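Local coordinates for nuclear transport factor 2 family protein (Rhodopseudomonas palustris, PDB 3DM8), which is of unknown function but belongs to the SnoaL-like group of the NTF2 superfamily and may be an isomerase, at residues 1-5 with 6-10; 9-12 with 13-17; 54-57 with 58-62. All blocks are in the same frame, centred on the assembly; numbering follows the deposited sequence.

How the contacts relate
Contacts 1 and 2 follow one another along helix 5-19 and share F9 and S10; their centres are about 12 Å apart. Contact 1 is the start of that helix and contact 2 its middle. A long, weak ion pair between E3 of contact 1 and R11 of contact 2 spans the two. Contact 3 lies on helix 53-66, with its centre about 13 Å from that of contact 2. The two helices meet there: L13 CD1 is 3.9 Å from C60 SG, and L17 CD2 is 3.4 Å from C60 O. Contact 1 does not touch contact 3; their nearest atoms are about 6 Å apart. The bound dodecyl nona ethylene glycol ether is about 11 Å from the V56 side chain of contact 3.

Contact 1: 1-5 with 6-10; sequences MTEHS and LWRFS
H4 accepts from L6 N and so caps the first helix of this NTF2-like fold. It occupies the N-cap position, and its ring nitrogen H4 ND1 is 2.9 Å from L6 N. The N-H points nearly straight at the acceptor (163°) and lies close to the ring plane, so the bond meets the imidazole at its edge. The H4 CG is anti to the backbone N (chi1 -159°), which sets the ring beside the carbonyl carbon, where ND1 can reach L6 N. Accepting at ND1 fits a proton on NE2, the nitrogen that bonds to G80 O. The ring is thus held from both nitrogens.

The backbone bonds that follow begin the helix. H4 O receives weak bonds from W7 N and R8 N, and S5 O takes F9 N at 2.9 Å as the first regular turn closes. W7 lays its indole beside the capping residue: W7 CD1 is 3.6 Å from H4 CB. One face of the same ring is met near its rim by L6 CD2. E3 reaches forward with an extended chain. Its OE1 comes to 3.6 Å from W7 CB, and its OE2 to 3.5 Å from R8 CG. The E3 carboxylate meets the aliphatic part of R8, while its OE2 stays 5.3 Å from R8 NE. OE1 also has a long, weak ion pair with R11.

Further out, L6 packs on L79 and T109, and F9 on L25, I28, L116 and L119. These contacts seat the helix start against the curved sheet and helix 23-28. R8 has its strongest polar partner in G114 O, bonded through NH2. R8 bends at chi3 (-51°), which brings the guanidinium back along the chain to S5. There NH2 also donates to S5 OG at 2.9 Å, almost in the guanidinium plane.

Contact 2: 9-12 with 13-17; sequences FSRA and LHRAL
F9 and L13 sit one helical turn apart, side by side and pointing the same way. F9 CZ is 4.2 Å from L13 CD2, a loose apolar contact. Both residues hold CG anti to the backbone N (L13 chi1 -174°); this shared setting sends the two chains the same way, so CZ and CD2 meet. In the backbone, L13 N donates to F9 O at 2.8 Å, and L13 CB lies 3.3 Å from the same oxygen. The next three bonds, H14 N to S10 O, R15 N to R11 O and A16 N to A12 O, continue the i to i+4 ladder.

This is an amphipathic turn of helix 5-19 in the alpha+beta fold of the NTF2 superfamily. L13 packs on C60, L17 on I63 and A64, and A16 on L25.

The polar side carries R11 and R15. R15 places CG beside the backbone N (chi1 -63°), 3.3 Å from R11 O, and then runs extended to NE. That nitrogen forms a salt bridge with E24. R11 CG is 4.4 Å from R15 NE. Beyond it the end of the R11 chain turns at chi3, and R11 NE and R15 NH2 stay 5.1 Å apart. H14 CB lies 3.3 Å from R11 O.

Contact 3: 54-57 with 58-62; sequences AAVL and EVCRQ
Four i to i+4 bonds carry the helix from A54-L57 into E58-Q62, with V59 N to A55 O (3.1 Å) the straightest at 168° and R61 N to L57 O bent to 142°. E58 CB lies against A55 O and V59 CB against V56 O.

V56 and C60 make the apolar side-chain contact one turn apart. V56 CG1 is 4.3 Å from C60 SG, a light touch. C60 keeps SG beside the backbone N (chi1 -69°). This leans the sulfur back along the helix toward the preceding turn, 3.5 Å from V56 O.

The polar side is held by E58 and R61, three residues apart. R61 grips the carboxylate side-on with two nitrogens. R61 NE donates to E58 OE1 at 2.8 Å, and R61 NH2 to E58 OE2 at the same distance. Both oxygens lie near the guanidinium plane. The carboxylate is turned, though: NE meets OE1 from above its plane, while NH2 comes to OE2 on the syn side, also out of plane. Bends at chi2 in E58 and at chi3 in R61 fold the two chains toward each other. The remaining nitrogen, R61 NH1, forms a salt bridge with D65, so the guanidinium joins two carboxylates along one flank of the helix. This double grip probably restricts its rotation.

V56 and V59 pack on W35 of strand 33-38 and on R50 of strand 48-51. L57 and C60 instead meet L25 of helix 23-28. Helix 53-66 is amphipathic here. It packs between the sheet and helix 23-28 and touches L13 of helix 5-19 through C60, as a helix against the sheet in an NTF2-like alpha+beta fold.

Contact 1: 1-5 with 6-10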
ATOM      1  N   MET A   1       0.692  -3.660 -28.493  1.00 47.73           N
ATOM      2  CA  MET A   1      -0.385  -3.035 -27.656  1.00 47.59           C
ATOM      3  C   MET A   1       0.186  -1.921 -26.803  1.00 45.64           C
ATOM      4  O   MET A   1       1.079  -2.130 -25.980  1.00 45.46           O
ATOM      5  CB  MET A   1      -1.054  -4.077 -26.773  1.00 48.69           C
ATOM      6  CG  MET A   1      -2.146  -3.515 -25.893  1.00 52.21           C
ATOM      7  SD  MET A   1      -1.581  -3.380 -24.183  1.00 60.14           S
ATOM      8  CE  MET A   1      -0.948  -5.057 -23.918  1.00 57.78           C
ATOM      9  N   THR A   2      -0.385  -0.738 -26.977  1.00 43.38           N
ATOM     10  CA  THR A   2       0.253   0.470 -26.480  1.00 41.17           C
ATOM     11  C   THR A   2      -0.543   1.353 -25.493  1.00 39.05           C
ATOM     12  O   THR A   2       0.025   2.366 -25.064  1.00 39.87           O
ATOM     13  CB  THR A   2       0.746   1.328 -27.658  1.00 41.48           C
ATOM     14  OG1 THR A   2      -0.382   1.802 -28.385  1.00 41.27           O
ATOM     15  CG2 THR A   2       1.646   0.487 -28.597  1.00 41.46           C
ATOM     16  N   GLU A   3      -1.791   1.004 -25.124  1.00 35.78           N
ATOM     17  CA  GLU A   3      -2.459   1.666 -23.955  1.00 33.35           C
ATOM     18  C   GLU A   3      -2.856   0.702 -22.851  1.00 29.88           C
ATOM     19  O   GLU A   3      -3.826  -0.045 -22.945  1.00 28.96           O
ATOM     20  CB  GLU A   3      -3.695   2.518 -24.249  1.00 33.79           C
ATOM     21  CG  GLU A   3      -4.004   3.382 -22.968  1.00 35.30           C
ATOM     22  CD  GLU A   3      -5.384   4.032 -22.892  1.00 38.46           C
ATOM     23  OE1 GLU A   3      -5.561   4.968 -22.047  1.00 42.50           O
ATOM     24  OE2 GLU A   3      -6.301   3.601 -23.623  1.00 41.31           O
ATOM     25  N   HIS A   4      -2.110   0.811 -21.771  1.00 26.19           N
ATOM     26  CA  HIS A   4      -2.219  -0.132 -20.677  1.00 22.93           C
ATOM     27  C   HIS A   4      -3.633  -0.125 -20.079  1.00 20.80           C
ATOM     28  O   HIS A   4      -4.249   0.907 -19.906  1.00 18.73           O
ATOM     29  CB  HIS A   4      -1.157   0.163 -19.626  1.00 22.42           C
ATOM     30  CG  HIS A   4      -0.866  -0.999 -18.735  1.00 20.59           C
ATOM     31  ND1 HIS A   4      -1.699  -1.357 -17.711  1.00 16.76           N
ATOM     32  CD2 HIS A   4       0.149  -1.899 -18.730  1.00 18.95           C
ATOM     33  CE1 HIS A   4      -1.216  -2.427 -17.103  1.00 17.23           C
ATOM     34  NE2 HIS A   4      -0.081  -2.767 -17.696  1.00 18.06           N
ATOM     35  N   SER A   5      -4.092  -1.326 -19.755  1.00 19.34           N
ATOM     36  CA  SER A   5      -5.400  -1.566 -19.134  1.00 18.72           C
ATOM     37  C   SER A   5      -5.571  -0.809 -17.848  1.00 18.40           C
ATOM     38  O   SER A   5      -6.704  -0.513 -17.442  1.00 19.34           O
ATOM     39  CB  SER A   5      -5.628  -3.069 -18.900  1.00 18.85           C
ATOM     40  OG  SER A   5      -5.796  -3.741 -20.159  1.00 22.15           O
ATOM     41  N   LEU A   6      -4.464  -0.495 -17.199  1.00 16.52           N
ATOM     42  CA  LEU A   6      -4.559   0.261 -15.920  1.00 16.37           C
ATOM     43  C   LEU A   6      -5.175   1.661 -16.176  1.00 16.43           C
ATOM     44  O   LEU A   6      -6.034   2.162 -15.431  1.00 15.97           O
ATOM     45  CB  LEU A   6      -3.191   0.404 -15.283  1.00 16.82           C
ATOM     46  CG  LEU A   6      -3.143   1.264 -14.018  1.00 17.56           C
ATOM     47  CD1 LEU A   6      -3.979   0.600 -12.907  1.00 18.17           C
ATOM     48  CD2 LEU A   6      -1.685   1.628 -13.564  1.00 18.74           C
ATOM     49  N   TRP A   7      -4.706   2.270 -17.250  1.00 16.31           N
ATOM     50  CA  TRP A   7      -5.174   3.618 -17.637  1.00 16.93           C
ATOM     51  C   TRP A   7      -6.659   3.594 -18.046  1.00 16.52           C
ATOM     52  O   TRP A   7      -7.445   4.529 -17.755  1.00 16.42           O
ATOM     53  CB  TRP A   7      -4.273   4.255 -18.713  1.00 17.64           C
ATOM     54  CG  TRP A   7      -2.787   4.175 -18.351  1.00 19.97           C
ATOM     55  CD1 TRP A   7      -1.788   3.693 -19.123  1.00 24.25           C
ATOM     56  CD2 TRP A   7      -2.187   4.564 -17.117  1.00 22.85           C
ATOM     57  NE1 TRP A   7      -0.581   3.778 -18.452  1.00 23.26           N
ATOM     58  CE2 TRP A   7      -0.810   4.285 -17.208  1.00 23.47           C
ATOM     59  CE3 TRP A   7      -2.686   5.102 -15.935  1.00 26.52           C
ATOM     60  CZ2 TRP A   7       0.078   4.550 -16.170  1.00 24.69           C
ATOM     61  CZ3 TRP A   7      -1.795   5.382 -14.900  1.00 27.41           C
ATOM     62  CH2 TRP A   7      -0.438   5.116 -15.028  1.00 26.19           C
ATOM     63  N   ARG A   8      -7.033   2.529 -18.734  1.00 17.48           N
ATOM     64  CA  ARG A   8      -8.433   2.344 -19.168  1.00 18.29           C
ATOM     65  C   ARG A   8      -9.347   2.167 -17.964  1.00 18.26           C
ATOM     66  O   ARG A   8     -10.459   2.724 -17.890  1.00 18.28           O
ATOM     67  CB  ARG A   8      -8.574   1.185 -20.143  1.00 18.62           C
ATOM     68  CG  ARG A   8      -7.823   1.359 -21.425  1.00 24.15           C
ATOM     69  CD  ARG A   8      -8.071   0.202 -22.358  1.00 31.08           C
ATOM     70  NE  ARG A   8      -7.850  -1.075 -21.693  1.00 38.05           N
ATOM     71  CZ  ARG A   8      -8.790  -2.003 -21.510  1.00 40.46           C
ATOM     72  NH1 ARG A   8     -10.019  -1.812 -21.963  1.00 42.10           N
ATOM     73  NH2 ARG A   8      -8.485  -3.130 -20.899  1.00 39.76           N
ATOM     74  N   PHE A   9      -8.852   1.401 -17.000  1.00 17.17           N
ATOM     75  CA  PHE A   9      -9.589   1.172 -15.759  1.00 16.98           C
ATOM     76  C   PHE A   9      -9.706   2.463 -14.977  1.00 16.60           C
ATOM     77  O   PHE A   9     -10.753   2.794 -14.446  1.00 16.01           O
ATOM     78  CB  PHE A   9      -8.897   0.095 -14.908  1.00 17.30           C
ATOM     79  CG  PHE A   9      -9.401   0.007 -13.521  1.00 17.07           C
ATOM     80  CD1 PHE A   9     -10.677  -0.418 -13.251  1.00 18.56           C
ATOM     81  CD2 PHE A   9      -8.564   0.268 -12.470  1.00 18.90           C
ATOM     82  CE1 PHE A   9     -11.149  -0.491 -11.955  1.00 18.23           C
ATOM     83  CE2 PHE A   9      -9.035   0.160 -11.160  1.00 20.86           C
ATOM     84  CZ  PHE A   9     -10.333  -0.195 -10.918  1.00 18.89           C
ATOM     85  N   SER A  10      -8.623   3.224 -14.940  1.00 17.39           N
ATOM     86  CA  SER A  10      -8.583   4.439 -14.156  1.00 16.41           C
ATOM     87  C   SER A  10      -9.601   5.425 -14.739  1.00 16.09           C
ATOM     88  O   SER A  10     -10.317   6.113 -13.996  1.00 16.31           O
ATOM     89  CB  SER A  10      -7.170   5.033 -14.108  1.00 17.98           C
ATOM     90  OG  SER A  10      -7.158   6.168 -13.230  1.00 22.71           O
TER

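Contact 2: 9-12 with 13-17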
ATOM      1  N   PHE A   9      -8.852   1.401 -17.000  1.00 17.17           N
ATOM      2  CA  PHE A   9      -9.589   1.172 -15.759  1.00 16.98           C
ATOM      3  C   PHE A   9      -9.706   2.463 -14.977  1.00 16.60           C
ATOM      4  O   PHE A   9     -10.753   2.794 -14.446  1.00 16.01           O
ATOM      5  CB  PHE A   9      -8.897   0.095 -14.908  1.00 17.30           C
ATOM      6  CG  PHE A   9      -9.401   0.007 -13.521  1.00 17.07           C
ATOM      7  CD1 PHE A   9     -10.677  -0.418 -13.251  1.00 18.56           C
ATOM      8  CD2 PHE A   9      -8.564   0.268 -12.470  1.00 18.90           C
ATOM      9  CE1 PHE A   9     -11.149  -0.491 -11.955  1.00 18.23           C
ATOM     10  CE2 PHE A   9      -9.035   0.160 -11.160  1.00 20.86           C
ATOM     11  CZ  PHE A   9     -10.333  -0.195 -10.918  1.00 18.89           C
ATOM     12  N   SER A  10      -8.623   3.224 -14.940  1.00 17.39           N
ATOM     13  CA  SER A  10      -8.583   4.439 -14.156  1.00 16.41           C
ATOM     14  C   SER A  10      -9.601   5.425 -14.739  1.00 16.09           C
ATOM     15  O   SER A  10     -10.317   6.113 -13.996  1.00 16.31           O
ATOM     16  CB  SER A  10      -7.170   5.033 -14.108  1.00 17.98           C
ATOM     17  OG  SER A  10      -7.158   6.168 -13.230  1.00 22.71           O
ATOM     18  N   ARG A  11      -9.655   5.491 -16.067  1.00 14.00           N
ATOM     19  CA  ARG A  11     -10.610   6.420 -16.701  1.00 15.30           C
ATOM     20  C   ARG A  11     -12.069   6.001 -16.438  1.00 15.13           C
ATOM     21  O   ARG A  11     -12.936   6.821 -16.104  1.00 13.96           O
ATOM     22  CB  ARG A  11     -10.325   6.538 -18.173  1.00 15.65           C
ATOM     23  CG  ARG A  11     -11.197   7.447 -18.866  1.00 20.29           C
ATOM     24  CD  ARG A  11     -10.634   7.773 -20.242  1.00 25.32           C
ATOM     25  NE  ARG A  11     -10.372   6.563 -21.018  1.00 28.81           N
ATOM     26  CZ  ARG A  11      -9.161   6.074 -21.231  1.00 26.09           C
ATOM     27  NH1 ARG A  11      -8.122   6.687 -20.757  1.00 26.22           N
ATOM     28  NH2 ARG A  11      -9.005   4.985 -21.956  1.00 30.50           N
ATOM     29  N   ALA A  12     -12.293   4.693 -16.554  1.00 14.03           N
ATOM     30  CA  ALA A  12     -13.611   4.096 -16.371  1.00 14.19           C
ATOM     31  C   ALA A  12     -14.094   4.330 -14.947  1.00 14.46           C
ATOM     32  O   ALA A  12     -15.246   4.653 -14.714  1.00 15.20           O
ATOM     33  CB  ALA A  12     -13.544   2.599 -16.632  1.00 14.67           C
ATOM     34  N   LEU A  13     -13.188   4.179 -14.000  1.00 14.13           N
ATOM     35  CA  LEU A  13     -13.526   4.383 -12.594  1.00 15.48           C
ATOM     36  C   LEU A  13     -13.840   5.868 -12.311  1.00 15.41           C
ATOM     37  O   LEU A  13     -14.758   6.247 -11.533  1.00 16.97           O
ATOM     38  CB  LEU A  13     -12.359   3.897 -11.736  1.00 15.51           C
ATOM     39  CG  LEU A  13     -12.673   3.932 -10.236  1.00 17.03           C
ATOM     40  CD1 LEU A  13     -13.877   3.016  -9.866  1.00 19.08           C
ATOM     41  CD2 LEU A  13     -11.356   3.584  -9.491  1.00 22.16           C
ATOM     42  N   HIS A  14     -13.078   6.751 -12.948  1.00 16.07           N
ATOM     43  CA  HIS A  14     -13.332   8.198 -12.846  1.00 15.04           C
ATOM     44  C   HIS A  14     -14.736   8.561 -13.288  1.00 15.98           C
ATOM     45  O   HIS A  14     -15.483   9.308 -12.611  1.00 15.95           O
ATOM     46  CB  HIS A  14     -12.329   8.958 -13.729  1.00 16.29           C
ATOM     47  CG  HIS A  14     -12.458  10.443 -13.658  1.00 17.26           C
ATOM     48  ND1 HIS A  14     -11.553  11.234 -12.963  1.00 20.82           N
ATOM     49  CD2 HIS A  14     -13.341  11.293 -14.231  1.00 16.08           C
ATOM     50  CE1 HIS A  14     -11.891  12.506 -13.109  1.00 19.69           C
ATOM     51  NE2 HIS A  14     -12.990  12.563 -13.842  1.00 18.92           N
ATOM     52  N   ARG A  15     -15.105   8.032 -14.441  1.00 16.16           N
ATOM     53  CA  ARG A  15     -16.452   8.265 -14.986  1.00 17.26           C
ATOM     54  C   ARG A  15     -17.517   7.805 -13.988  1.00 16.73           C
ATOM     55  O   ARG A  15     -18.533   8.464 -13.789  1.00 14.68           O
ATOM     56  CB  ARG A  15     -16.655   7.540 -16.328  1.00 18.74           C
ATOM     57  CG  ARG A  15     -15.737   8.038 -17.407  1.00 23.16           C
ATOM     58  CD  ARG A  15     -16.309   7.689 -18.743  1.00 28.13           C
ATOM     59  NE  ARG A  15     -15.415   8.010 -19.849  1.00 33.31           N
ATOM     60  CZ  ARG A  15     -15.427   9.166 -20.507  1.00 36.59           C
ATOM     61  NH1 ARG A  15     -16.264  10.138 -20.153  1.00 38.12           N
ATOM     62  NH2 ARG A  15     -14.580   9.359 -21.508  1.00 37.76           N
ATOM     63  N   ALA A  16     -17.257   6.666 -13.341  1.00 15.62           N
ATOM     64  CA  ALA A  16     -18.257   6.054 -12.487  1.00 16.15           C
ATOM     65  C   ALA A  16     -18.345   6.888 -11.219  1.00 17.10           C
ATOM     66  O   ALA A  16     -19.440   7.278 -10.789  1.00 18.04           O
ATOM     67  CB  ALA A  16     -17.961   4.594 -12.176  1.00 14.89           C
ATOM     68  N   LEU A  17     -17.199   7.219 -10.644  1.00 16.48           N
ATOM     69  CA  LEU A  17     -17.212   7.867  -9.330  1.00 17.36           C
ATOM     70  C   LEU A  17     -17.645   9.308  -9.426  1.00 18.97           C
ATOM     71  O   LEU A  17     -18.329   9.839  -8.533  1.00 19.35           O
ATOM     72  CB  LEU A  17     -15.845   7.797  -8.655  1.00 18.76           C
ATOM     73  CG  LEU A  17     -15.348   6.392  -8.346  1.00 18.05           C
ATOM     74  CD1 LEU A  17     -14.080   6.495  -7.462  1.00 19.57           C
ATOM     75  CD2 LEU A  17     -16.386   5.449  -7.739  1.00 18.42           C
TER

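Contact 3: 54-57 with 58-62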
ATOM      1  N   ALA A  54     -20.692  -7.980 -10.035  1.00 12.23           N
ATOM      2  CA  ALA A  54     -21.875  -7.303  -9.400  1.00 11.31           C
ATOM      3  C   ALA A  54     -21.525  -6.711  -8.047  1.00 12.10           C
ATOM      4  O   ALA A  54     -21.858  -5.567  -7.733  1.00 12.84           O
ATOM      5  CB  ALA A  54     -23.063  -8.264  -9.250  1.00 11.88           C
ATOM      6  N   ALA A  55     -20.821  -7.475  -7.220  1.00 13.24           N
ATOM      7  CA  ALA A  55     -20.442  -6.987  -5.878  1.00 13.74           C
ATOM      8  C   ALA A  55     -19.438  -5.847  -5.959  1.00 13.44           C
ATOM      9  O   ALA A  55     -19.474  -4.910  -5.159  1.00 14.53           O
ATOM     10  CB  ALA A  55     -19.868  -8.137  -5.017  1.00 13.61           C
ATOM     11  N   VAL A  56     -18.518  -5.893  -6.929  1.00 12.94           N
ATOM     12  CA  VAL A  56     -17.547  -4.803  -7.086  1.00 12.77           C
ATOM     13  C   VAL A  56     -18.226  -3.534  -7.606  1.00 13.83           C
ATOM     14  O   VAL A  56     -17.911  -2.445  -7.150  1.00 13.41           O
ATOM     15  CB  VAL A  56     -16.333  -5.221  -7.956  1.00 13.57           C
ATOM     16  CG1 VAL A  56     -15.514  -3.967  -8.455  1.00 13.87           C
ATOM     17  CG2 VAL A  56     -15.461  -6.334  -7.213  1.00 12.87           C
ATOM     18  N   LEU A  57     -19.194  -3.663  -8.502  1.00 12.36           N
ATOM     19  CA  LEU A  57     -19.940  -2.494  -8.969  1.00 13.73           C
ATOM     20  C   LEU A  57     -20.725  -1.870  -7.802  1.00 12.88           C
ATOM     21  O   LEU A  57     -20.848  -0.667  -7.687  1.00 15.06           O
ATOM     22  CB  LEU A  57     -20.849  -2.811 -10.145  1.00 14.45           C
ATOM     23  CG  LEU A  57     -20.136  -3.090 -11.466  1.00 15.76           C
ATOM     24  CD1 LEU A  57     -21.057  -3.560 -12.577  1.00 16.45           C
ATOM     25  CD2 LEU A  57     -19.342  -1.839 -11.912  1.00 19.01           C
ATOM     26  N   GLU A  58     -21.206  -2.692  -6.889  1.00 13.91           N
ATOM     27  CA  GLU A  58     -21.895  -2.170  -5.714  1.00 14.09           C
ATOM     28  C   GLU A  58     -20.935  -1.374  -4.819  1.00 13.71           C
ATOM     29  O   GLU A  58     -21.273  -0.283  -4.362  1.00 14.83           O
ATOM     30  CB  GLU A  58     -22.619  -3.280  -4.961  1.00 14.69           C
ATOM     31  CG  GLU A  58     -23.241  -2.864  -3.662  1.00 16.10           C
ATOM     32  CD  GLU A  58     -24.346  -1.793  -3.767  1.00 23.07           C
ATOM     33  OE1 GLU A  58     -24.887  -1.540  -4.887  1.00 22.14           O
ATOM     34  OE2 GLU A  58     -24.691  -1.271  -2.661  1.00 21.25           O
ATOM     35  N   VAL A  59     -19.736  -1.911  -4.563  1.00 12.46           N
ATOM     36  CA  VAL A  59     -18.693  -1.130  -3.869  1.00 12.25           C
ATOM     37  C   VAL A  59     -18.502   0.236  -4.535  1.00 12.70           C
ATOM     38  O   VAL A  59     -18.431   1.261  -3.889  1.00 13.23           O
ATOM     39  CB  VAL A  59     -17.367  -1.906  -3.783  1.00 13.00           C
ATOM     40  CG1 VAL A  59     -16.133  -1.015  -3.451  1.00 12.52           C
ATOM     41  CG2 VAL A  59     -17.507  -3.076  -2.809  1.00 12.34           C
ATOM     42  N   CYS A  60     -18.367   0.225  -5.867  1.00 13.82           N
ATOM     43  CA  CYS A  60     -18.038   1.435  -6.575  1.00 14.23           C
ATOM     44  C   CYS A  60     -19.200   2.421  -6.547  1.00 13.61           C
ATOM     45  O   CYS A  60     -18.978   3.633  -6.530  1.00 13.69           O
ATOM     46  CB  CYS A  60     -17.578   1.157  -8.012  1.00 14.13           C
ATOM     47  SG  CYS A  60     -15.967   0.316  -8.053  1.00 16.23           S
ATOM     48  N   ARG A  61     -20.413   1.887  -6.468  1.00 13.88           N
ATOM     49  CA  ARG A  61     -21.644   2.719  -6.378  1.00 12.39           C
ATOM     50  C   ARG A  61     -21.673   3.440  -5.020  1.00 13.25           C
ATOM     51  O   ARG A  61     -21.946   4.621  -4.925  1.00 11.84           O
ATOM     52  CB  ARG A  61     -22.920   1.892  -6.547  1.00 13.34           C
ATOM     53  CG  ARG A  61     -24.208   2.690  -6.460  1.00 16.54           C
ATOM     54  CD  ARG A  61     -25.463   1.785  -6.245  1.00 22.03           C
ATOM     55  NE  ARG A  61     -25.472   1.204  -4.912  1.00 22.33           N
ATOM     56  CZ  ARG A  61     -25.624   1.921  -3.806  1.00 24.94           C
ATOM     57  NH1 ARG A  61     -25.794   3.214  -3.912  1.00 27.95           N
ATOM     58  NH2 ARG A  61     -25.607   1.355  -2.603  1.00 26.74           N
ATOM     59  N   GLN A  62     -21.376   2.684  -3.987  1.00 13.16           N
ATOM     60  CA  GLN A  62     -21.310   3.234  -2.636  1.00 14.02           C
ATOM     61  C   GLN A  62     -20.218   4.295  -2.494  1.00 13.62           C
ATOM     62  O   GLN A  62     -20.404   5.335  -1.866  1.00 13.74           O
ATOM     63  CB  GLN A  62     -21.062   2.125  -1.645  1.00 14.51           C
ATOM     64  CG  GLN A  62     -22.191   1.165  -1.524  1.00 16.30           C
ATOM     65  CD  GLN A  62     -21.805  -0.011  -0.636  1.00 22.04           C
ATOM     66  OE1 GLN A  62     -20.935  -0.803  -0.961  1.00 27.12           O
ATOM     67  NE2 GLN A  62     -22.445  -0.107   0.503  1.00 26.33           N
TER